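Local coordinates for protein biliverdin reductase (Synechocystis sp., PDB 5B3T) that reduces biliverdin with NAD(P)H as the nucleotide cofactor, probably yielding bilirubin in the heme-degrading pathway, at residues Ile90-Leu95 against Tyr111-Lys116; Tyr105-Thr110 against Lys115-Leu120; Gly179-Ala184 against Cys206-Gln211; Ser187-Phe192 against Leu226-Gly231. One frame throughout, in Å; residues are numbered along the deposited sequence.

In the fold
Four contacts follow the chain from the nucleotide-binding half into the C-terminal half. Contact 1 closes a loop that contains strand 100-104 and joins helix 87-96 to helix 111-124. Contact 2 starts within that loop, at 105-110, and ends on the same helix, so the two share Lys115 and Lys116 and touch. Contact 3 opens later in the chain, bringing the turn before helix 183-189 to strand 199-210. Contact 4 starts further along that helix and reaches strand 217-228, the next strand of the same sheet; contacts 3 and 4 therefore cross. Tyr105 of contact 2 packs on Val183 and Ser187, linking the two halves of the protein.

Contact 1 of 4, residues Ile90-Leu95 against Tyr111-Lys116; sequences IAEAAL and YAMGKK
Two neighbouring helices of the Rossmann fold, 87-96 and 111-124, meet here through Glu92, Met113 and Lys116. The helices come one after the other in the beta-alpha-beta succession, with strand 100-104 between them. Their backbones stay apart: the CA of Glu92 and the CA of Lys116 are 8.5 Å from each other. Long side chains bridge the two helices at the protein surface. Glu92 leaves its helix with CG anti to the backbone N (chi1 176°) and runs out extended, which carries the carboxylate across. One oxygen serves each partner. OE2 of Glu92 makes a long, weak salt bridge to NZ of Lys116 at 3.6 Å. The Lys116 chain is stretched throughout, and its CE lies 3.4 Å from the same OE2. Met113 bends at chi2 and crosses Glu92 at about a right angle. With an alanine in place of Glu92, Lys116 would probably be left without its acidic mate, and the end of Met113 without the carboxylate beside it. Nearby, Ala91 and Leu95 pack on the later turns of helix 111-124. The methyl of Met113 touches the glutamate side chain at its root and at its carboxylate: CE is 3.3 Å from OE1 and 4.0 Å from CB of Glu92.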
loop_
_atom_site.group_PDB
_atom_site.type_symbol
_atom_site.label_atom_id
_atom_site.label_comp_id
_atom_site.label_asym_id
_atom_site.label_seq_id
_atom_site.Cartn_x
_atom_site.Cartn_y
_atom_site.Cartn_z
ATOM N N ILE A 90 6.470 -13.917 -2.441
ATOM C CA ILE A 90 5.698 -14.218 -3.642
ATOM C C ILE A 90 6.284 -13.492 -4.847
ATOM O O ILE A 90 6.357 -14.048 -5.949
ATOM C CB ILE A 90 4.214 -13.865 -3.431
ATOM C CG1 ILE A 90 3.623 -14.694 -2.289
ATOM C CG2 ILE A 90 3.417 -14.118 -4.700
ATOM C CD1 ILE A 90 2.163 -14.393 -2.015
ATOM N N ALA A 91 6.719 -12.245 -4.657
ATOM C CA ALA A 91 7.311 -11.494 -5.761
ATOM C C ALA A 91 8.591 -12.154 -6.260
ATOM O O ALA A 91 8.809 -12.257 -7.473
ATOM C CB ALA A 91 7.586 -10.055 -5.327
ATOM N N GLU A 92 9.454 -12.602 -5.345
ATOM C CA GLU A 92 10.683 -13.269 -5.765
ATOM C C GLU A 92 10.381 -14.565 -6.503
ATOM O O GLU A 92 11.000 -14.861 -7.532
ATOM C CB GLU A 92 11.585 -13.543 -4.561
ATOM C CG GLU A 92 12.835 -14.331 -4.926
ATOM C CD GLU A 92 13.826 -14.444 -3.785
ATOM O OE1 GLU A 92 13.391 -14.500 -2.616
ATOM O OE2 GLU A 92 15.042 -14.480 -4.060
ATOM N N ALA A 93 9.431 -15.354 -5.993
ATOM C CA ALA A 93 9.086 -16.609 -6.652
ATOM C C ALA A 93 8.497 -16.361 -8.033
ATOM O O ALA A 93 8.822 -17.071 -8.993
ATOM C CB ALA A 93 8.112 -17.407 -5.785
ATOM N N ALA A 94 7.630 -15.352 -8.156
ATOM C CA ALA A 94 7.019 -15.048 -9.446
ATOM C C ALA A 94 8.057 -14.575 -10.456
ATOM O O ALA A 94 8.007 -14.960 -11.630
ATOM C CB ALA A 94 5.924 -13.997 -9.272
ATOM N N LEU A 95 9.001 -13.734 -10.023
ATOM C CA LEU A 95 10.056 -13.284 -10.926
ATOM C C LEU A 95 10.947 -14.443 -11.352
ATOM O O LEU A 95 11.341 -14.537 -12.519
ATOM C CB LEU A 95 10.889 -12.188 -10.264
ATOM C CG LEU A 95 10.217 -10.826 -10.083
ATOM C CD1 LEU A 95 11.081 -9.907 -9.227
ATOM C CD2 LEU A 95 9.932 -10.196 -11.436
ATOM N N TYR A 111 14.497 -3.224 3.102
ATOM C CA TYR A 111 15.065 -2.532 1.948
ATOM C C TYR A 111 15.940 -3.466 1.121
ATOM O O TYR A 111 15.910 -3.427 -0.115
ATOM C CB TYR A 111 15.865 -1.316 2.422
ATOM C CG TYR A 111 16.388 -0.420 1.322
ATOM C CD1 TYR A 111 15.590 0.575 0.773
ATOM C CD2 TYR A 111 17.687 -0.554 0.849
ATOM C CE1 TYR A 111 16.067 1.403 -0.227
ATOM C CE2 TYR A 111 18.174 0.273 -0.150
ATOM C CZ TYR A 111 17.360 1.246 -0.685
ATOM O OH TYR A 111 17.842 2.066 -1.679
ATOM N N ALA A 112 16.718 -4.322 1.790
ATOM C CA ALA A 112 17.597 -5.247 1.080
ATOM C C ALA A 112 16.806 -6.200 0.192
ATOM O O ALA A 112 17.198 -6.465 -0.949
ATOM C CB ALA A 112 18.450 -6.029 2.078
ATOM N N MET A 113 15.690 -6.729 0.700
ATOM C CA MET A 113 14.855 -7.595 -0.125
ATOM C C MET A 113 14.238 -6.820 -1.282
ATOM O O MET A 113 14.179 -7.321 -2.411
ATOM C CB MET A 113 13.770 -8.250 0.728
ATOM C CG MET A 113 12.881 -9.213 -0.040
ATOM S SD MET A 113 13.799 -10.595 -0.748
ATOM C CE MET A 113 12.469 -11.747 -1.088
ATOM N N GLY A 114 13.785 -5.591 -1.025
ATOM C CA GLY A 114 13.247 -4.775 -2.101
ATOM C C GLY A 114 14.264 -4.508 -3.192
ATOM O O GLY A 114 13.930 -4.508 -4.379
ATOM N N LYS A 115 15.522 -4.286 -2.806
ATOM C CA LYS A 115 16.575 -4.095 -3.798
ATOM C C LYS A 115 16.904 -5.403 -4.508
ATOM O O LYS A 115 17.171 -5.409 -5.715
ATOM C CB LYS A 115 17.820 -3.515 -3.131
ATOM C CG LYS A 115 17.601 -2.149 -2.513
ATOM C CD LYS A 115 17.388 -1.085 -3.574
ATOM C CE LYS A 115 18.689 -0.773 -4.294
ATOM N NZ LYS A 115 18.487 0.171 -5.424
ATOM N N LYS A 116 16.894 -6.518 -3.771
ATOM C CA LYS A 116 17.124 -7.819 -4.391
ATOM C C LYS A 116 16.037 -8.136 -5.411
ATOM O O LYS A 116 16.314 -8.727 -6.462
ATOM C CB LYS A 116 17.193 -8.903 -3.315
ATOM C CG LYS A 116 17.492 -10.300 -3.843
ATOM C CD LYS A 116 17.549 -11.311 -2.707
ATOM C CE LYS A 116 17.858 -12.707 -3.220
ATOM N NZ LYS A 116 17.956 -13.698 -2.112
#

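Contact 2 of 4, residues Tyr105-Thr110 against Lys115-Leu120; sequences YPLALT and KKLQQL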
loop_
_atom_site.group_PDB
_atom_site.type_symbol
_atom_site.label_atom_id
_atom_site.label_comp_id
_atom_site.label_asym_id
_atom_site.label_seq_id
_atom_site.Cartn_x
_atom_site.Cartn_y
_atom_site.Cartn_z
ATOM N N TYR A 105 1.454 -2.118 -2.504
ATOM C CA TYR A 105 2.428 -1.951 -1.427
ATOM C C TYR A 105 1.910 -2.638 -0.161
ATOM O O TYR A 105 0.727 -2.532 0.149
ATOM C CB TYR A 105 2.692 -0.465 -1.177
ATOM C CG TYR A 105 3.876 -0.200 -0.284
ATOM C CD1 TYR A 105 5.162 -0.135 -0.806
ATOM C CD2 TYR A 105 3.713 -0.028 1.085
ATOM C CE1 TYR A 105 6.249 0.100 0.009
ATOM C CE2 TYR A 105 4.796 0.203 1.908
ATOM C CZ TYR A 105 6.061 0.270 1.366
ATOM O OH TYR A 105 7.142 0.504 2.183
ATOM N N PRO A 106 2.785 -3.339 0.583
ATOM C CA PRO A 106 4.253 -3.380 0.616
ATOM C C PRO A 106 4.956 -4.114 -0.520
ATOM O O PRO A 106 4.402 -5.020 -1.144
ATOM C CB PRO A 106 4.535 -4.103 1.932
ATOM C CG PRO A 106 3.406 -5.060 2.046
ATOM C CD PRO A 106 2.201 -4.337 1.499
ATOM N N LEU A 107 6.207 -3.710 -0.757
ATOM C CA LEU A 107 7.063 -4.390 -1.721
ATOM C C LEU A 107 7.790 -5.570 -1.084
ATOM O O LEU A 107 7.887 -6.642 -1.693
ATOM C CB LEU A 107 8.064 -3.395 -2.314
ATOM C CG LEU A 107 9.313 -3.914 -3.033
ATOM C CD1 LEU A 107 8.941 -4.741 -4.253
ATOM C CD2 LEU A 107 10.204 -2.740 -3.430
ATOM N N ALA A 108 8.299 -5.396 0.133
ATOM C CA ALA A 108 9.066 -6.436 0.812
ATOM C C ALA A 108 9.172 -6.067 2.288
ATOM O O ALA A 108 8.713 -5.004 2.720
ATOM C CB ALA A 108 10.449 -6.611 0.182
ATOM N N LEU A 109 9.795 -6.960 3.060
ATOM C CA LEU A 109 9.939 -6.750 4.497
ATOM C C LEU A 109 11.120 -5.847 4.836
ATOM O O LEU A 109 11.104 -5.184 5.880
ATOM C CB LEU A 109 10.094 -8.095 5.208
ATOM C CG LEU A 109 8.868 -9.012 5.224
ATOM C CD1 LEU A 109 9.258 -10.423 5.641
ATOM C CD2 LEU A 109 7.809 -8.448 6.157
ATOM N N THR A 110 12.152 -5.820 3.995
ATOM C CA THR A 110 13.336 -5.009 4.246
ATOM C C THR A 110 13.771 -4.336 2.953
ATOM O O THR A 110 13.466 -4.810 1.856
ATOM C CB THR A 110 14.510 -5.837 4.799
ATOM O OG1 THR A 110 15.012 -6.702 3.774
ATOM C CG2 THR A 110 14.079 -6.675 5.994
ATOM N N LYS A 115 15.522 -4.286 -2.806
ATOM C CA LYS A 115 16.575 -4.095 -3.798
ATOM C C LYS A 115 16.904 -5.403 -4.508
ATOM O O LYS A 115 17.171 -5.409 -5.715
ATOM C CB LYS A 115 17.820 -3.515 -3.131
ATOM C CG LYS A 115 17.601 -2.149 -2.513
ATOM C CD LYS A 115 17.388 -1.085 -3.574
ATOM C CE LYS A 115 18.689 -0.773 -4.294
ATOM N NZ LYS A 115 18.487 0.171 -5.424
ATOM N N LYS A 116 16.894 -6.518 -3.771
ATOM C CA LYS A 116 17.124 -7.819 -4.391
ATOM C C LYS A 116 16.037 -8.136 -5.411
ATOM O O LYS A 116 16.314 -8.727 -6.462
ATOM C CB LYS A 116 17.193 -8.903 -3.315
ATOM C CG LYS A 116 17.492 -10.300 -3.843
ATOM C CD LYS A 116 17.549 -11.311 -2.707
ATOM C CE LYS A 116 17.858 -12.707 -3.220
ATOM N NZ LYS A 116 17.956 -13.698 -2.112
ATOM N N LEU A 117 14.796 -7.738 -5.122
ATOM C CA LEU A 117 13.713 -7.920 -6.086
ATOM C C LEU A 117 13.903 -7.030 -7.306
ATOM O O LEU A 117 13.641 -7.453 -8.438
ATOM C CB LEU A 117 12.363 -7.625 -5.427
ATOM C CG LEU A 117 11.875 -8.573 -4.336
ATOM C CD1 LEU A 117 10.598 -8.041 -3.701
ATOM C CD2 LEU A 117 11.648 -9.945 -4.924
ATOM N N GLN A 118 14.334 -5.786 -7.091
ATOM C CA GLN A 118 14.559 -4.864 -8.199
ATOM C C GLN A 118 15.635 -5.395 -9.141
ATOM O O GLN A 118 15.468 -5.383 -10.366
ATOM C CB GLN A 118 14.945 -3.491 -7.649
ATOM C CG GLN A 118 15.309 -2.456 -8.695
ATOM C CD GLN A 118 15.918 -1.214 -8.076
ATOM O OE1 GLN A 118 16.749 -1.303 -7.169
ATOM N NE2 GLN A 118 15.503 -0.047 -8.554
ATOM N N GLN A 119 16.748 -5.870 -8.578
ATOM C CA GLN A 119 17.818 -6.434 -9.396
ATOM C C GLN A 119 17.356 -7.690 -10.125
ATOM O O GLN A 119 17.676 -7.886 -11.303
ATOM C CB GLN A 119 19.033 -6.736 -8.519
ATOM C CG GLN A 119 20.222 -7.333 -9.261
ATOM C CD GLN A 119 20.690 -6.471 -10.415
ATOM O OE1 GLN A 119 20.845 -6.948 -11.538
ATOM N NE2 GLN A 119 20.921 -5.193 -10.142
ATOM N N LEU A 120 16.598 -8.551 -9.440
ATOM C CA LEU A 120 16.141 -9.794 -10.054
ATOM C C LEU A 120 15.219 -9.523 -11.236
ATOM O O LEU A 120 15.325 -10.180 -12.279
ATOM C CB LEU A 120 15.439 -10.663 -9.010
ATOM C CG LEU A 120 14.776 -11.942 -9.528
ATOM C CD1 LEU A 120 15.810 -12.886 -10.124
ATOM C CD2 LEU A 120 13.988 -12.628 -8.424
#
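The phenol ring of Tyr105 has CB of Pro106 over one face, 4.2 Å above the plane and offset toward the rim, at the start of a loop whose Leu107 and Ala108 rest on Leu117. The ring also makes a cation-pi contact with Arg191 and meets the ring of His132. This is the loop after strand 100-104 of the Rossmann fold. Tyr105 contacts NADP(+) in another structure of this protein, so the loop borders the nucleotide site. The peptide before Pro106 is cis, and the carbonyl O of Pro106 is hydrogen-bonded to ND1 of His87, another residue of the NADP(+) site.

The contact itself is buried and apolar. A single methyl of Leu117 carries it. CD1 of Leu117 lies 3.7 Å from CD1 of Leu107, and the two leucines lie alongside each other, pointing opposite ways. The same CD1 is 3.7 Å from the carbonyl O of Leu107. It also lies 4.1 Å from CB of Ala108. Leu107 has CG anti to its backbone N (chi1 163°), which sends its branch toward the helix. Val130 and Leu128 of strand 128-131 cover Leu107 and Leu117 respectively.

Thr110 ends the loop as the N-cap of helix 111-124, with OG1 hydrogen-bonded to N of Met113. One turn into that helix, Lys115 folds back through three successive bends. Its NZ donates to OE1 of Gln118 at 2.9 Å, in the carbonyl plane and on a lone pair, at a C=O...N angle of 145°.

Contact 3 of 4, residues Gly179-Ala184 against Cys206-Gln211; sequences GFPLVA and CRFWDQ
Pro181 sets its ring against the side chains of Cys206 and Phe208, and CG does most of the touching. The proline belongs to a type I beta turn, Phe180 to Val183, that leads into helix 183-189 of the C-terminal alpha/beta domain. Its partners lie on strand 199-210, the edge strand of the mixed sheet. The contact thus seats the start of a helix on the face of that sheet. CG of Pro181 lies 3.6 Å from CZ of Phe208 and approaches the ring obliquely. The same CG is 3.9 Å from SG of Cys206, and CD of Pro181 is 4.0 Å from that sulfur. Cys206 holds SG anti to the backbone N (chi1 -161°), which carries it toward the proline. The turn is closed by the bond from Val183 N to Phe180 O. An alanine in place of Pro181 would remove CG and CD, and would probably leave a gap between the turn and Phe208 and free the turn to flex. Further cover comes from His175, edge-to-face with Phe208, and from Cys325 of helix 309-325, which packs on Cys206. On the opposite face of the strand the guanidinium of Arg207 lies over the rim of the Trp209 ring, with NE of Arg207 3.3 Å above the indole plane.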
loop_
_atom_site.group_PDB
_atom_site.type_symbol
_atom_site.label_atom_id
_atom_site.label_comp_id
_atom_site.label_asym_id
_atom_site.label_seq_id
_atom_site.Cartn_x
_atom_site.Cartn_y
_atom_site.Cartn_z
ATOM N N GLY A 179 3.122 -7.809 10.428
ATOM C CA GLY A 179 4.393 -7.119 10.388
ATOM C C GLY A 179 4.366 -5.788 11.117
ATOM O O GLY A 179 3.453 -5.473 11.888
ATOM N N PHE A 180 5.401 -4.997 10.857
ATOM C CA PHE A 180 5.559 -3.698 11.500
ATOM C C PHE A 180 4.330 -2.831 11.243
ATOM O O PHE A 180 4.030 -2.524 10.081
ATOM C CB PHE A 180 6.819 -3.001 10.992
ATOM C CG PHE A 180 7.144 -1.727 11.723
ATOM C CD1 PHE A 180 7.166 -1.696 13.109
ATOM C CD2 PHE A 180 7.435 -0.568 11.027
ATOM C CE1 PHE A 180 7.464 -0.526 13.788
ATOM C CE2 PHE A 180 7.737 0.604 11.701
ATOM C CZ PHE A 180 7.751 0.624 13.084
ATOM N N PRO A 181 3.601 -2.418 12.285
ATOM C CA PRO A 181 2.278 -1.808 12.068
ATOM C C PRO A 181 2.299 -0.506 11.281
ATOM O O PRO A 181 1.277 -0.157 10.679
ATOM C CB PRO A 181 1.760 -1.580 13.496
ATOM C CG PRO A 181 2.521 -2.559 14.338
ATOM C CD PRO A 181 3.881 -2.645 13.712
ATOM N N LEU A 182 3.413 0.220 11.258
ATOM C CA LEU A 182 3.466 1.528 10.617
ATOM C C LEU A 182 3.885 1.472 9.153
ATOM O O LEU A 182 4.098 2.526 8.548
ATOM C CB LEU A 182 4.409 2.452 11.388
ATOM C CG LEU A 182 3.854 3.061 12.675
ATOM C CD1 LEU A 182 4.979 3.610 13.537
ATOM C CD2 LEU A 182 2.841 4.150 12.349
ATOM N N VAL A 183 3.988 0.277 8.565
ATOM C CA VAL A 183 4.501 0.158 7.200
ATOM C C VAL A 183 3.631 0.942 6.224
ATOM O O VAL A 183 4.133 1.729 5.410
ATOM C CB VAL A 183 4.607 -1.324 6.797
ATOM C CG1 VAL A 183 4.735 -1.453 5.285
ATOM C CG2 VAL A 183 5.795 -1.974 7.492
ATOM N N ALA A 184 2.313 0.749 6.295
ATOM C CA ALA A 184 1.424 1.398 5.336
ATOM C C ALA A 184 1.347 2.902 5.575
ATOM O O ALA A 184 1.374 3.689 4.621
ATOM C CB ALA A 184 0.032 0.771 5.401
ATOM N N CYS A 206 6.336 1.669 19.727
ATOM C CA CYS A 206 5.345 0.669 19.351
ATOM C C CYS A 206 4.941 -0.109 20.594
ATOM O O CYS A 206 5.793 -0.712 21.253
ATOM C CB CYS A 206 5.895 -0.270 18.273
ATOM S SG CYS A 206 4.637 -1.177 17.349
ATOM N N ARG A 207 3.650 -0.092 20.910
ATOM C CA ARG A 207 3.107 -0.786 22.069
ATOM C C ARG A 207 2.064 -1.795 21.610
ATOM O O ARG A 207 1.209 -1.475 20.778
ATOM C CB ARG A 207 2.487 0.202 23.064
ATOM C CG ARG A 207 1.788 -0.471 24.234
ATOM C CD ARG A 207 1.289 0.524 25.270
ATOM N NE ARG A 207 0.683 -0.167 26.404
ATOM C CZ ARG A 207 0.203 0.437 27.488
ATOM N NH1 ARG A 207 0.253 1.757 27.593
ATOM N NH2 ARG A 207 -0.328 -0.283 28.466
ATOM N N PHE A 208 2.135 -3.008 22.154
ATOM C CA PHE A 208 1.185 -4.064 21.844
ATOM C C PHE A 208 0.453 -4.516 23.101
ATOM O O PHE A 208 1.006 -4.502 24.206
ATOM C CB PHE A 208 1.875 -5.276 21.205
ATOM C CG PHE A 208 2.386 -5.026 19.816
ATOM C CD1 PHE A 208 1.541 -5.147 18.724
ATOM C CD2 PHE A 208 3.712 -4.690 19.598
ATOM C CE1 PHE A 208 2.006 -4.925 17.437
ATOM C CE2 PHE A 208 4.186 -4.468 18.312
ATOM C CZ PHE A 208 3.331 -4.586 17.231
ATOM N N TRP A 209 -0.805 -4.910 22.915
ATOM C CA TRP A 209 -1.585 -5.639 23.911
ATOM C C TRP A 209 -1.758 -7.055 23.375
ATOM O O TRP A 209 -2.486 -7.267 22.399
ATOM C CB TRP A 209 -2.946 -4.986 24.152
ATOM C CG TRP A 209 -2.939 -3.676 24.893
ATOM C CD1 TRP A 209 -3.299 -3.470 26.194
ATOM C CD2 TRP A 209 -2.592 -2.388 24.366
ATOM N NE1 TRP A 209 -3.183 -2.138 26.513
ATOM C CE2 TRP A 209 -2.751 -1.452 25.409
ATOM C CE3 TRP A 209 -2.152 -1.936 23.118
ATOM C CZ2 TRP A 209 -2.488 -0.094 25.240
ATOM C CZ3 TRP A 209 -1.891 -0.586 22.953
ATOM C CH2 TRP A 209 -2.060 0.318 24.009
ATOM N N ASP A 210 -1.092 -8.021 23.998
ATOM C CA ASP A 210 -1.113 -9.383 23.486
ATOM C C ASP A 210 -2.425 -10.086 23.814
ATOM O O ASP A 210 -3.080 -9.796 24.819
ATOM C CB ASP A 210 0.051 -10.196 24.055
ATOM C CG ASP A 210 1.361 -9.916 23.349
ATOM O OD1 ASP A 210 1.341 -9.250 22.292
ATOM O OD2 ASP A 210 2.412 -10.370 23.849
ATOM N N GLN A 211 -2.804 -11.015 22.945
ATOM C CA GLN A 211 -3.868 -11.963 23.235
ATOM C C GLN A 211 -3.320 -13.067 24.133
ATOM O O GLN A 211 -2.112 -13.150 24.364
ATOM C CB GLN A 211 -4.426 -12.529 21.929
ATOM C CG GLN A 211 -5.214 -11.548 21.076
ATOM C CD GLN A 211 -6.636 -11.335 21.579
ATOM O OE1 GLN A 211 -6.939 -11.598 22.741
ATOM N NE2 GLN A 211 -7.515 -10.859 20.699
#

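Contact 4 of 4, residues Ser187-Phe192 against Leu226-Gly231; sequences SRISRF and LQFNNG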
loop_
_atom_site.group_PDB
_atom_site.type_symbol
_atom_site.label_atom_id
_atom_site.label_comp_id
_atom_site.label_asym_id
_atom_site.label_seq_id
_atom_site.Cartn_x
_atom_site.Cartn_y
_atom_site.Cartn_z
ATOM N N SER A 187 4.410 4.673 4.356
ATOM C CA SER A 187 4.409 4.780 2.902
ATOM C C SER A 187 3.658 6.024 2.452
ATOM O O SER A 187 4.103 6.732 1.541
ATOM C CB SER A 187 3.795 3.525 2.282
ATOM O OG SER A 187 3.638 3.671 0.880
ATOM N N ARG A 188 2.524 6.315 3.091
ATOM C CA ARG A 188 1.747 7.498 2.735
ATOM C C ARG A 188 2.537 8.775 2.988
ATOM O O ARG A 188 2.573 9.676 2.142
ATOM C CB ARG A 188 0.433 7.516 3.520
ATOM C CG ARG A 188 -0.556 6.433 3.115
ATOM C CD ARG A 188 -1.564 6.951 2.092
ATOM N NE ARG A 188 -0.921 7.465 0.885
ATOM C CZ ARG A 188 -0.850 6.796 -0.262
ATOM N NH1 ARG A 188 -1.400 5.594 -0.361
ATOM N NH2 ARG A 188 -0.244 7.332 -1.313
ATOM N N ILE A 189 3.186 8.869 4.151
ATOM C CA ILE A 189 3.851 10.109 4.529
ATOM C C ILE A 189 5.144 10.331 3.751
ATOM O O ILE A 189 5.674 11.448 3.745
ATOM C CB ILE A 189 4.119 10.117 6.048
ATOM C CG1 ILE A 189 4.252 11.550 6.566
ATOM C CG2 ILE A 189 5.378 9.322 6.381
ATOM C CD1 ILE A 189 2.999 12.384 6.390
ATOM N N SER A 190 5.662 9.305 3.079
ATOM C CA SER A 190 6.977 9.367 2.455
ATOM C C SER A 190 6.933 9.689 0.969
ATOM O O SER A 190 7.991 9.790 0.342
ATOM C CB SER A 190 7.716 8.040 2.653
ATOM O OG SER A 190 7.188 7.040 1.798
ATOM N N ARG A 191 5.745 9.851 0.386
ATOM C CA ARG A 191 5.609 10.017 -1.055
ATOM C C ARG A 191 5.428 11.475 -1.460
ATOM O O ARG A 191 4.844 11.763 -2.511
ATOM C CB ARG A 191 4.463 9.151 -1.571
ATOM C CG ARG A 191 4.762 7.670 -1.409
ATOM C CD ARG A 191 3.551 6.790 -1.639
ATOM N NE ARG A 191 3.867 5.389 -1.365
ATOM C CZ ARG A 191 4.278 4.523 -2.285
ATOM N NH1 ARG A 191 4.422 4.910 -3.545
ATOM N NH2 ARG A 191 4.545 3.269 -1.946
ATOM N N PHE A 192 5.938 12.401 -0.647
ATOM C CA PHE A 192 6.036 13.811 -1.008
ATOM C C PHE A 192 7.485 14.301 -0.960
ATOM O O PHE A 192 7.723 15.502 -0.776
ATOM C CB PHE A 192 5.150 14.661 -0.090
ATOM C CG PHE A 192 3.733 14.154 0.043
ATOM C CD1 PHE A 192 2.779 14.427 -0.926
ATOM C CD2 PHE A 192 3.362 13.400 1.146
ATOM C CE1 PHE A 192 1.480 13.958 -0.791
ATOM C CE2 PHE A 192 2.068 12.928 1.282
ATOM C CZ PHE A 192 1.128 13.208 0.313
ATOM N N LEU A 226 8.526 12.397 12.896
ATOM C CA LEU A 226 9.500 12.521 11.823
ATOM C C LEU A 226 9.901 13.975 11.631
ATOM O O LEU A 226 9.066 14.881 11.723
ATOM C CB LEU A 226 8.940 11.981 10.504
ATOM C CG LEU A 226 8.317 10.585 10.489
ATOM C CD1 LEU A 226 7.758 10.279 9.110
ATOM C CD2 LEU A 226 9.329 9.530 10.897
ATOM N N GLN A 227 11.182 14.188 11.348
ATOM C CA GLN A 227 11.690 15.489 10.938
ATOM C C GLN A 227 12.255 15.365 9.533
ATOM O O GLN A 227 13.147 14.543 9.286
ATOM C CB GLN A 227 12.742 16.011 11.918
ATOM C CG GLN A 227 12.187 16.229 13.313
ATOM C CD GLN A 227 13.192 16.845 14.261
ATOM O OE1 GLN A 227 13.333 16.407 15.400
ATOM N NE2 GLN A 227 13.892 17.870 13.795
ATOM N N PHE A 228 11.726 16.165 8.617
ATOM C CA PHE A 228 12.159 16.168 7.230
ATOM C C PHE A 228 13.234 17.221 7.012
ATOM O O PHE A 228 13.449 18.114 7.837
ATOM C CB PHE A 228 10.986 16.425 6.286
ATOM C CG PHE A 228 10.010 15.292 6.211
ATOM C CD1 PHE A 228 9.149 15.034 7.266
ATOM C CD2 PHE A 228 9.941 14.491 5.083
ATOM C CE1 PHE A 228 8.243 13.995 7.203
ATOM C CE2 PHE A 228 9.033 13.447 5.012
ATOM C CZ PHE A 228 8.183 13.201 6.076
ATOM N N ASN A 229 13.904 17.110 5.867
ATOM C CA ASN A 229 15.071 17.945 5.621
ATOM C C ASN A 229 14.699 19.390 5.359
ATOM O O ASN A 229 15.457 20.297 5.719
ATOM C CB ASN A 229 15.872 17.387 4.454
ATOM C CG ASN A 229 16.953 16.464 4.911
ATOM O OD1 ASN A 229 17.724 16.825 5.792
ATOM N ND2 ASN A 229 17.012 15.265 4.341
ATOM N N ASN A 230 13.554 19.626 4.730
ATOM C CA ASN A 230 13.102 20.980 4.464
ATOM C C ASN A 230 12.295 21.562 5.622
ATOM O O ASN A 230 11.618 22.581 5.444
ATOM C CB ASN A 230 12.304 21.011 3.162
ATOM C CG ASN A 230 13.087 20.443 1.994
ATOM O OD1 ASN A 230 14.293 20.215 2.093
ATOM N ND2 ASN A 230 12.403 20.205 0.883
ATOM N N GLY A 231 12.355 20.936 6.801
ATOM C CA GLY A 231 11.848 21.508 8.031
ATOM C C GLY A 231 10.581 20.875 8.569
ATOM O O GLY A 231 10.225 21.131 9.728
#
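Ile189, in the last turn of helix 183-189, packs on Leu226 and Phe228 near the end of strand 217-228. Both elements belong to the C-terminal alpha/beta domain, where the helix lies on the mixed sheet. Ile189 turns CG1 anti to its backbone N (chi1 -156°), which puts CG2 in the crowded position between N and the carbonyl carbon. That branch meets Leu226: CG2 of Ile189 is 3.7 Å from CD1 of Leu226. The first torsion of Phe228 (chi1 -70°) sends its ring over to Ile189. CZ of Phe228 lies 3.8 Å from the carbonyl O of Ile189, obliquely to the ring, and 4.3 Å from CG1 of Ile189. Val236 of the adjacent strand 233-241 backs both Ile189 and Leu226. A type I turn, Phe228 to Gly231, leads on toward that strand.

Polar groups at 187-191 are bonded away from the strand. Ser190 OG donates to Ser187 O at 3.1 Å from above the carbonyl plane. Arg191 grips OG of Ser187 side-on, with NE at 2.8 Å and NH2 at 3.0 Å, both in the guanidinium plane, which fixes how that group is turned. His132 is a further partner of this OG. What Ile189 presents to Leu226 and Phe228 is two apolar branches and one carbonyl O, so these two segments are held by van der Waals contact.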